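Local coordinates for topoisomerase I-like protein (Leishmania donovani, PDB 2B9S) that probably relaxes supercoiled DNA by transiently cutting and rejoining one strand, as one subunit of a heterodimeric type IB topoisomerase, at residues Ile313-Asp318 with Leu346-Thr351. Sequence-based numbering, arbitrary orientation.
Sequences IQLMPD and LLQRFT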
# COMPACT_ATOMS: atom_id res chain seq x y z
N ILE D 313 14.92 -15.34 13.91
CA ILE D 313 14.55 -15.71 15.28
C ILE D 313 15.75 -16.14 16.12
O ILE D 313 16.75 -16.65 15.62
CB ILE D 313 13.41 -16.78 15.35
CG1 ILE D 313 13.91 -18.17 14.92
CG2 ILE D 313 12.13 -16.32 14.58
CD1 ILE D 313 12.91 -19.30 15.17
N GLN D 314 15.64 -15.92 17.43
CA GLN D 314 16.67 -16.28 18.38
C GLN D 314 15.97 -16.93 19.57
O GLN D 314 15.05 -16.34 20.14
CB GLN D 314 17.44 -15.03 18.78
CG GLN D 314 18.69 -15.26 19.56
CD GLN D 314 19.37 -13.95 19.90
OE1 GLN D 314 19.19 -12.94 19.21
NE2 GLN D 314 20.17 -13.94 20.97
N LEU D 315 16.37 -18.16 19.90
CA LEU D 315 15.78 -18.92 21.00
C LEU D 315 16.44 -18.59 22.35
O LEU D 315 17.62 -18.88 22.56
CB LEU D 315 15.84 -20.44 20.71
CG LEU D 315 14.75 -21.21 19.93
CD1 LEU D 315 13.80 -20.35 19.11
CD2 LEU D 315 15.36 -22.30 19.07
N MET D 316 15.65 -17.97 23.23
CA MET D 316 16.09 -17.50 24.55
C MET D 316 15.65 -18.47 25.66
O MET D 316 14.82 -19.35 25.41
CB MET D 316 15.48 -16.11 24.84
CG MET D 316 15.49 -15.13 23.66
SD MET D 316 17.14 -14.63 23.17
CE MET D 316 17.51 -13.45 24.47
N PRO D 317 16.20 -18.29 26.89
CA PRO D 317 16.02 -19.23 28.02
C PRO D 317 14.60 -19.71 28.33
O PRO D 317 14.36 -20.92 28.26
CB PRO D 317 16.62 -18.46 29.21
CG PRO D 317 17.67 -17.63 28.59
CD PRO D 317 17.06 -17.16 27.29
N ASP D 318 13.67 -18.81 28.65
CA ASP D 318 12.39 -19.28 29.23
C ASP D 318 11.21 -19.33 28.25
O ASP D 318 10.19 -18.65 28.44
CB ASP D 318 12.05 -18.50 30.51
CG ASP D 318 13.13 -18.63 31.58
OD1 ASP D 318 13.38 -19.76 32.06
OD2 ASP D 318 13.74 -17.59 31.94
N LEU D 346 9.34 -27.28 18.73
CA LEU D 346 9.21 -27.36 17.28
C LEU D 346 10.18 -26.41 16.56
O LEU D 346 10.84 -26.82 15.61
CB LEU D 346 7.77 -27.06 16.87
CG LEU D 346 6.73 -28.19 16.97
CD1 LEU D 346 5.31 -27.69 16.68
CD2 LEU D 346 7.07 -29.36 16.08
N LEU D 347 10.29 -25.17 17.03
CA LEU D 347 11.25 -24.19 16.52
C LEU D 347 12.72 -24.63 16.66
O LEU D 347 13.55 -24.26 15.81
CB LEU D 347 11.04 -22.83 17.21
CG LEU D 347 9.78 -22.04 16.84
CD1 LEU D 347 9.68 -20.74 17.65
CD2 LEU D 347 9.70 -21.76 15.31
N GLN D 348 13.05 -25.37 17.72
CA GLN D 348 14.39 -25.95 17.86
C GLN D 348 14.61 -27.00 16.78
O GLN D 348 15.68 -27.08 16.21
CB GLN D 348 14.59 -26.56 19.26
CG GLN D 348 14.55 -25.55 20.42
CD GLN D 348 14.61 -26.23 21.78
OE1 GLN D 348 13.83 -27.14 22.08
NE2 GLN D 348 15.57 -25.81 22.61
N ARG D 349 13.60 -27.81 16.51
CA ARG D 349 13.63 -28.78 15.44
C ARG D 349 13.81 -28.09 14.08
O ARG D 349 14.61 -28.54 13.24
CB ARG D 349 12.35 -29.63 15.46
CG ARG D 349 12.48 -30.96 14.73
CD ARG D 349 11.26 -31.87 14.95
NE ARG D 349 10.35 -31.92 13.79
CZ ARG D 349 9.06 -32.28 13.86
NH1 ARG D 349 8.53 -32.61 15.04
NH2 ARG D 349 8.30 -32.30 12.77
N PHE D 350 13.07 -27.00 13.88
CA PHE D 350 13.01 -26.32 12.58
C PHE D 350 14.29 -25.57 12.25
O PHE D 350 14.46 -25.16 11.11
CB PHE D 350 11.83 -25.32 12.52
CG PHE D 350 10.47 -25.96 12.57
CD1 PHE D 350 10.31 -27.34 12.41
CD2 PHE D 350 9.34 -25.17 12.74
CE1 PHE D 350 9.05 -27.91 12.46
CE2 PHE D 350 8.07 -25.74 12.78
CZ PHE D 350 7.92 -27.10 12.64
N THR D 351 15.17 -25.38 13.24
CA THR D 351 16.39 -24.60 13.04
C THR D 351 17.70 -25.31 13.36
O THR D 351 18.76 -24.75 13.11
CB THR D 351 16.39 -23.26 13.87
OG1 THR D 351 16.26 -23.54 15.27
CG2 THR D 351 15.26 -22.34 13.45
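Leu315 and Ile313, two residues apart on the edge strand 313-315, both direct their side chains at segment 346-351 of helix 341-351 and meet it with methyl groups. The shortest approach belongs to Leu315: its CD2 lies 3.6 Å from CG of Gln348, while its other branch, CD1, faces CB of Leu347 at 4.2 Å. One isobutyl fork therefore straddles two successive helix residues. Ile313 reaches across with its end methyl, CD1, which stops 4.0 Å from CD2 of Leu347. That reach follows from its torsions: CG1 sits between the backbone N and the carbonyl carbon (chi1 72°), and CD1 continues extended beyond CG1 to the helix. The same methyl comes within 4.2 Å of CG2 of Thr351, one turn further along.

The polar group at this edge is turned back into its own helix. Thr351 OG1 donates to O of Leu347 over 2.9 Å, with a C=O...donor angle of 147° and the donor tilted 17° from the carbonyl plane, which leaves its CG2 methyl for Ile313.

Burial is uneven. On the inner side Leu347 is buried against Ile313, and Val321 of the neighbouring strand 320-326 touches both, so this end packs against the three-stranded antiparallel sheet. The Leu315-Gln348 side is close in distance but open to solvent; Gln348 meets the strand with CG of its aliphatic stem, and its amide makes no hydrogen bond to it. The segment axes approach no nearer than 10.0 Å, and the two segments together bury 210 Å².

The contact lies in the catalytic core, its nearest atom about 16 Å from the bound DNA. No hydrogen bond crosses between the segments, which implies that strand and helix are held across this pair by apolar side-chain contacts alone.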